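Local coordinates for tRNA (Adenine(22)-N(1))-methyltransferase (Mycoplasma capricolum subsp. capricolum, PDB 6QE6), which probably methylates N1 of adenine 22 in tRNA, and binds S-adenosyl-L-homocysteine, the product left by its methyl donor, at residues 63-68 with 96-101; 122-127 with 132-137. All coordinates share one frame; numbering follows the deposited sequence.

Contact 1: residues 63-68 with 96-101; sequences YACDIN and LEFVKN. With SAH (S-adenosyl-L-homocysteine), chain C.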
loop_
_atom_site.group_PDB
_atom_site.type_symbol
_atom_site.label_atom_id
_atom_site.label_comp_id
_atom_site.label_asym_id
_atom_site.label_seq_id
_atom_site.Cartn_x
_atom_site.Cartn_y
_atom_site.Cartn_z
ATOM N N TYR A 63 15.694 -0.134 7.368
ATOM C CA TYR A 63 15.957 1.190 6.826
ATOM C C TYR A 63 14.716 2.064 7.020
ATOM O O TYR A 63 13.639 1.744 6.503
ATOM C CB TYR A 63 16.324 1.081 5.347
ATOM C CG TYR A 63 17.560 0.268 5.113
ATOM C CD1 TYR A 63 18.810 0.703 5.556
ATOM C CD2 TYR A 63 17.490 -0.930 4.448
ATOM C CE1 TYR A 63 19.953 -0.062 5.329
ATOM C CE2 TYR A 63 18.614 -1.686 4.219
ATOM C CZ TYR A 63 19.838 -1.260 4.651
ATOM O OH TYR A 63 20.933 -2.063 4.389
ATOM N N ALA A 64 14.859 3.154 7.760
ATOM C CA ALA A 64 13.738 4.042 8.083
ATOM C C ALA A 64 13.907 5.323 7.270
ATOM O O ALA A 64 14.694 6.200 7.637
ATOM C CB ALA A 64 13.676 4.322 9.578
ATOM N N CYS A 65 13.161 5.426 6.173
ATOM C CA CYS A 65 13.416 6.399 5.117
ATOM C C CYS A 65 12.331 7.461 5.067
ATOM O O CYS A 65 11.147 7.169 5.256
ATOM C CB CYS A 65 13.487 5.726 3.742
ATOM S SG CYS A 65 14.288 4.101 3.739
ATOM N N ASP A 66 12.742 8.684 4.768
ATOM C CA ASP A 66 11.807 9.768 4.558
ATOM C C ASP A 66 12.411 10.777 3.588
ATOM O O ASP A 66 13.630 10.950 3.506
ATOM C CB ASP A 66 11.420 10.439 5.880
ATOM C CG ASP A 66 10.044 11.093 5.814
ATOM O OD1 ASP A 66 9.858 11.988 4.962
ATOM O OD2 ASP A 66 9.140 10.701 6.586
ATOM N N ILE A 67 11.534 11.435 2.841
ATOM C CA ILE A 67 11.968 12.507 1.965
ATOM C C ILE A 67 12.251 13.789 2.745
ATOM O O ILE A 67 12.966 14.666 2.242
ATOM C CB ILE A 67 10.899 12.701 0.873
ATOM C CG1 ILE A 67 11.444 13.526 -0.291
ATOM C CG2 ILE A 67 9.625 13.285 1.462
ATOM C CD1 ILE A 67 10.485 13.565 -1.489
ATOM N N ASN A 68 11.739 13.902 3.968
ATOM C CA ASN A 68 11.845 15.107 4.787
ATOM C C ASN A 68 12.742 14.820 5.988
ATOM O O ASN A 68 12.512 13.854 6.724
ATOM C CB ASN A 68 10.452 15.570 5.246
ATOM C CG ASN A 68 10.481 16.900 6.011
ATOM O OD1 ASN A 68 11.546 17.476 6.244
ATOM N ND2 ASN A 68 9.300 17.383 6.415
ATOM N N LEU A 96 12.643 5.419 -3.449
ATOM C CA LEU A 96 13.578 4.309 -3.545
ATOM C C LEU A 96 14.924 4.712 -4.127
ATOM O O LEU A 96 15.712 3.832 -4.485
ATOM C CB LEU A 96 12.966 3.194 -4.384
ATOM C CG LEU A 96 11.708 2.613 -3.752
ATOM C CD1 LEU A 96 11.235 1.426 -4.563
ATOM C CD2 LEU A 96 11.951 2.240 -2.279
ATOM N N GLU A 97 15.199 6.015 -4.236
ATOM C CA GLU A 97 16.444 6.457 -4.857
ATOM C C GLU A 97 17.659 5.947 -4.099
ATOM O O GLU A 97 18.696 5.684 -4.711
ATOM C CB GLU A 97 16.481 7.985 -4.950
ATOM C CG GLU A 97 15.650 8.554 -6.096
ATOM C CD GLU A 97 15.543 10.080 -6.049
ATOM O OE1 GLU A 97 16.216 10.691 -5.189
ATOM O OE2 GLU A 97 14.775 10.667 -6.855
ATOM N N PHE A 98 17.533 5.769 -2.780
ATOM C CA PHE A 98 18.651 5.323 -1.965
ATOM C C PHE A 98 19.053 3.875 -2.251
ATOM O O PHE A 98 20.200 3.495 -1.987
ATOM C CB PHE A 98 18.298 5.472 -0.491
ATOM C CG PHE A 98 17.402 4.379 0.032
ATOM C CD1 PHE A 98 16.024 4.457 -0.129
ATOM C CD2 PHE A 98 17.935 3.276 0.687
ATOM C CE1 PHE A 98 15.203 3.458 0.352
ATOM C CE2 PHE A 98 17.116 2.269 1.161
ATOM C CZ PHE A 98 15.756 2.358 0.993
ATOM N N VAL A 99 18.131 3.043 -2.747
ATOM C CA VAL A 99 18.425 1.616 -2.863
ATOM C C VAL A 99 19.569 1.337 -3.834
ATOM O O VAL A 99 20.234 0.308 -3.712
ATOM C CB VAL A 99 17.153 0.840 -3.266
ATOM C CG1 VAL A 99 17.431 -0.655 -3.354
ATOM C CG2 VAL A 99 16.020 1.116 -2.264
ATOM N N LYS A 100 19.830 2.238 -4.787
ATOM C CA LYS A 100 20.981 2.084 -5.676
ATOM C C LYS A 100 22.288 1.905 -4.901
ATOM O O LYS A 100 23.156 1.131 -5.319
ATOM C CB LYS A 100 21.091 3.302 -6.601
ATOM C CG LYS A 100 20.367 3.182 -7.923
ATOM C CD LYS A 100 20.160 4.562 -8.571
ATOM C CE LYS A 100 18.780 5.156 -8.213
ATOM N NZ LYS A 100 17.606 4.353 -8.725
ATOM N N ASN A 101 22.424 2.583 -3.758
ATOM C CA ASN A 101 23.693 2.691 -3.037
ATOM C C ASN A 101 24.262 1.336 -2.629
ATOM O O ASN A 101 23.531 0.376 -2.366
ATOM C CB ASN A 101 23.513 3.552 -1.792
ATOM C CG ASN A 101 23.065 4.939 -2.127
ATOM O OD1 ASN A 101 23.095 5.335 -3.288
ATOM N ND2 ASN A 101 22.652 5.697 -1.117
HETATM N N SAH C . 4.406 5.731 7.566
HETATM C CA SAH C . 3.536 6.432 8.503
HETATM C CB SAH C . 3.525 7.941 8.213
HETATM C CG SAH C . 2.898 8.388 6.891
HETATM S SD SAH C . 2.826 10.194 6.754
HETATM C C SAH C . 2.108 5.880 8.468
HETATM O O SAH C . 1.701 5.235 7.496
HETATM O OXT SAH C . 1.325 6.069 9.407
HETATM C "C5'" SAH C . 3.647 10.160 5.144
HETATM C "C4'" SAH C . 5.159 10.313 5.270
HETATM O "O4'" SAH C . 5.752 10.048 4.021
HETATM C "C3'" SAH C . 5.573 11.727 5.635
HETATM O "O3'" SAH C . 6.455 11.687 6.733
HETATM C "C2'" SAH C . 6.300 12.254 4.409
HETATM O "O2'" SAH C . 7.375 13.059 4.811
HETATM C "C1'" SAH C . 6.761 10.982 3.733
HETATM N N9 SAH C . 6.872 11.093 2.278
HETATM C C8 SAH C . 6.041 11.768 1.430
HETATM N N7 SAH C . 6.506 11.590 0.164
HETATM C C5 SAH C . 7.598 10.819 0.199
HETATM C C6 SAH C . 8.444 10.353 -0.795
HETATM N N6 SAH C . 8.231 10.659 -2.073
HETATM N N1 SAH C . 9.517 9.567 -0.441
HETATM C C2 SAH C . 9.745 9.240 0.881
HETATM N N3 SAH C . 8.894 9.714 1.857
HETATM C C4 SAH C . 7.839 10.490 1.520
#
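Cys65 and Phe98 meet through a sulfur-aromatic contact. SG of Cys65 lies 3.6 Å from CE1 of Phe98, and the line from SG to the ring centroid runs 34° off the ring normal. The sulfur therefore comes in obliquely, near the CE1-CZ side of the ring. CG of Phe98 sits between its backbone N and carbonyl carbon (chi1 78°), which sends the ring toward strand 59-66. The side chain of Val99 packs on one ring face through CG2.

Apolar contact is looser at Tyr63, where CB stands 4.4 Å from CE2 of Phe98. Ala40, Ile42 and Ile91 of the two neighbouring strands also touch Phe98. The Tyr63 hydroxyl is hydrogen-bonded to the backbone N of Leu105.

Polar bonds gather at the strand end, around the ligand. Asp66 takes both ribose hydroxyls of S-adenosyl-L-homocysteine: O2' donates to OD1 at 2.7 Å and O3' to OD2 at 2.9 Å. OD1 also accepts from the backbone N of Asn68 at 2.9 Å, forming an Asx turn. This donor meets the anti side of OD1, 24° out of the carboxylate plane. OD2 is bonded to the backbone N of Asp45. Ile67 lays CG2 against the adenine, 3.3 Å from C4 of S-adenosyl-L-homocysteine.

An acidic residue gripping the ribose at the end of the second strand is characteristic of Rossmann-like methyltransferases. Two backbone N-H groups fix the rotation of the carboxylate and probably stabilise its negative charge. Toward segment 96-101, Tyr63 and Cys65 meet Phe98 by apolar and sulfur-aromatic contact alone.

Contact 2: residues 122-127 with 132-137; sequences EILKND and SNYIIC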
loop_
_atom_site.group_PDB
_atom_site.type_symbol
_atom_site.label_atom_id
_atom_site.label_comp_id
_atom_site.label_asym_id
_atom_site.label_seq_id
_atom_site.Cartn_x
_atom_site.Cartn_y
_atom_site.Cartn_z
ATOM N N GLU A 122 4.548 6.481 -8.500
ATOM C CA GLU A 122 5.749 7.198 -8.922
ATOM C C GLU A 122 6.991 6.689 -8.192
ATOM O O GLU A 122 8.055 6.523 -8.798
ATOM C CB GLU A 122 5.570 8.703 -8.696
ATOM C CG GLU A 122 6.894 9.509 -8.622
ATOM C CD GLU A 122 7.362 9.832 -7.163
ATOM O OE1 GLU A 122 6.485 10.041 -6.260
ATOM O OE2 GLU A 122 8.610 9.895 -6.930
ATOM N N ILE A 123 6.882 6.451 -6.884
ATOM C CA ILE A 123 7.981 5.828 -6.150
ATOM C C ILE A 123 8.356 4.486 -6.773
ATOM O O ILE A 123 9.545 4.138 -6.870
ATOM C CB ILE A 123 7.603 5.681 -4.669
ATOM C CG1 ILE A 123 7.461 7.075 -4.043
ATOM C CG2 ILE A 123 8.617 4.776 -3.923
ATOM C CD1 ILE A 123 7.156 7.050 -2.565
ATOM N N LEU A 124 7.360 3.722 -7.237
ATOM C CA LEU A 124 7.661 2.408 -7.793
ATOM C C LEU A 124 8.434 2.469 -9.111
ATOM O O LEU A 124 9.001 1.446 -9.523
ATOM C CB LEU A 124 6.367 1.609 -7.963
ATOM C CG LEU A 124 5.741 1.208 -6.632
ATOM C CD1 LEU A 124 4.375 0.567 -6.824
ATOM C CD2 LEU A 124 6.688 0.264 -5.917
ATOM N N LYS A 125 8.500 3.633 -9.768
ATOM C CA LYS A 125 9.341 3.756 -10.959
ATOM C C LYS A 125 10.799 3.379 -10.681
ATOM O O LYS A 125 11.504 2.917 -11.592
ATOM C CB LYS A 125 9.261 5.176 -11.537
ATOM C CG LYS A 125 7.869 5.569 -12.072
ATOM C CD LYS A 125 7.234 4.416 -12.874
ATOM C CE LYS A 125 5.740 4.212 -12.541
ATOM N NZ LYS A 125 4.826 5.316 -13.042
ATOM N N ASN A 126 11.269 3.557 -9.443
ATOM C CA ASN A 126 12.622 3.177 -9.056
ATOM C C ASN A 126 12.673 1.820 -8.366
ATOM O O ASN A 126 13.545 1.591 -7.518
ATOM C CB ASN A 126 13.243 4.235 -8.153
ATOM C CG ASN A 126 13.698 5.435 -8.926
ATOM O OD1 ASN A 126 14.071 5.313 -10.086
ATOM N ND2 ASN A 126 13.659 6.607 -8.302
ATOM N N ASP A 127 11.756 0.918 -8.706
ATOM C CA ASP A 127 11.868 -0.450 -8.225
ATOM C C ASP A 127 13.219 -1.024 -8.644
ATOM O O ASP A 127 13.746 -0.717 -9.716
ATOM C CB ASP A 127 10.710 -1.294 -8.767
ATOM C CG ASP A 127 10.682 -2.718 -8.202
ATOM O OD1 ASP A 127 11.080 -2.938 -7.032
ATOM O OD2 ASP A 127 10.240 -3.625 -8.944
ATOM N N SER A 132 12.488 -7.546 -2.841
ATOM C CA SER A 132 11.742 -8.765 -3.139
ATOM C C SER A 132 10.231 -8.620 -3.009
ATOM O O SER A 132 9.508 -9.324 -3.711
ATOM C CB SER A 132 12.209 -9.914 -2.233
ATOM O OG SER A 132 13.363 -10.529 -2.771
ATOM N N ASN A 133 9.732 -7.772 -2.108
ATOM C CA ASN A 133 8.303 -7.690 -1.838
ATOM C C ASN A 133 7.942 -6.275 -1.425
ATOM O O ASN A 133 8.738 -5.576 -0.801
ATOM C CB ASN A 133 7.834 -8.611 -0.712
ATOM C CG ASN A 133 8.167 -10.043 -0.950
ATOM O OD1 ASN A 133 7.435 -10.761 -1.636
ATOM N ND2 ASN A 133 9.268 -10.491 -0.358
ATOM N N TYR A 134 6.728 -5.870 -1.770
ATOM C CA TYR A 134 6.158 -4.632 -1.282
ATOM C C TYR A 134 4.964 -4.964 -0.415
ATOM O O TYR A 134 4.185 -5.867 -0.739
ATOM C CB TYR A 134 5.717 -3.715 -2.422
ATOM C CG TYR A 134 6.866 -3.161 -3.213
ATOM C CD1 TYR A 134 7.508 -1.996 -2.808
ATOM C CD2 TYR A 134 7.324 -3.810 -4.358
ATOM C CE1 TYR A 134 8.565 -1.490 -3.516
ATOM C CE2 TYR A 134 8.379 -3.304 -5.077
ATOM C CZ TYR A 134 8.996 -2.149 -4.657
ATOM O OH TYR A 134 10.049 -1.641 -5.378
ATOM N N ILE A 135 4.829 -4.241 0.686
ATOM C CA ILE A 135 3.545 -4.100 1.352
ATOM C C ILE A 135 3.184 -2.627 1.304
ATOM O O ILE A 135 3.906 -1.786 1.852
ATOM C CB ILE A 135 3.571 -4.619 2.794
ATOM C CG1 ILE A 135 4.104 -6.057 2.819
ATOM C CG2 ILE A 135 2.170 -4.485 3.422
ATOM C CD1 ILE A 135 4.384 -6.549 4.194
ATOM N N ILE A 136 2.071 -2.316 0.653
ATOM C CA ILE A 136 1.615 -0.947 0.491
ATOM C C ILE A 136 0.279 -0.772 1.208
ATOM O O ILE A 136 -0.602 -1.636 1.138
ATOM C CB ILE A 136 1.514 -0.592 -1.002
ATOM C CG1 ILE A 136 2.933 -0.554 -1.594
ATOM C CG2 ILE A 136 0.743 0.706 -1.196
ATOM C CD1 ILE A 136 3.024 -1.056 -3.016
ATOM N N CYS A 137 0.150 0.337 1.928
ATOM C CA CYS A 137 -1.094 0.738 2.582
ATOM C C CYS A 137 -1.445 2.124 2.043
ATOM O O CYS A 137 -1.090 3.143 2.637
ATOM C CB CYS A 137 -0.948 0.724 4.115
ATOM S SG CYS A 137 -2.487 1.057 4.988
#
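Tyr134 reaches from strand 133-138 to segment 122-127, where it meets Leu124 and Asp127. Its CB points toward that segment. CG is anti to the carbonyl carbon (chi1 -69°), and this carries the ring out so that one face meets Leu124. Along one side of the ring, CD1 of Tyr134 comes within 3.9 Å of CD2 of Leu124. The next atom, CE1 of Tyr134, is nearer to the same methyl, at 3.5 Å. That methyl lies over one ring face, nearer the CE1 side than the centre. It makes a CH-pi contact, with CD2 of Leu124 3.7 Å from the centroid of the Tyr134 ring and 22° off the normal. The two side chains lie antiparallel, one alongside the other.

On the other side of the ring, CE2 of Tyr134 approaches OD1 of Asp127 at 3.4 Å. The carboxylate is at the ring edge, its plane turned 61° from that of the ring. At the tip, the Tyr134 hydroxyl donates to OD1 of Asp127. The modelled separation is very short, and its exact length is doubtful. OD1 of Asp127 also forms a salt bridge with Lys176.

The other methyl of Leu124, CD1, faces CD1 of Ile136 at 4.4 Å. Trp148 of helix 143-151 touches both Leu124 and Asp127. Leu124 to Asp127 form a type I turn.

The contact belongs to the beta-alpha-beta unit of strand 109-115, helix 117-124 and strand 133-138. Tyr134 is held by two different means: Leu124 packs the helix on its ring face, and its hydroxyl bonds the Asp127 carboxylate of the following loop. Lys176 probably helps to balance the negative charge of Asp127.

How the contacts relate
Both contacts are buried and rest on the same mixed sheet, their centres 12 Å apart. The centre of contact 1 is about 17 Å from the chain centre, at strand 59-66, next to an outermost strand. That of contact 2 is about 8 Å from it, where helix 117-124 joins strand 133-138. Each sets an aromatic side chain against apolar groups. Contact 1 keeps its polar chemistry apart from its ring, at the ligand. In contact 2 the hydroxyl of the aromatic residue makes the hydrogen bond, while Ile123 adds to the ligand pocket. Leu96 of segment 96-101 packs directly on contact 2: its CD1 lies 3.4 Å from OH of Tyr134, and its CG packs against Ile123.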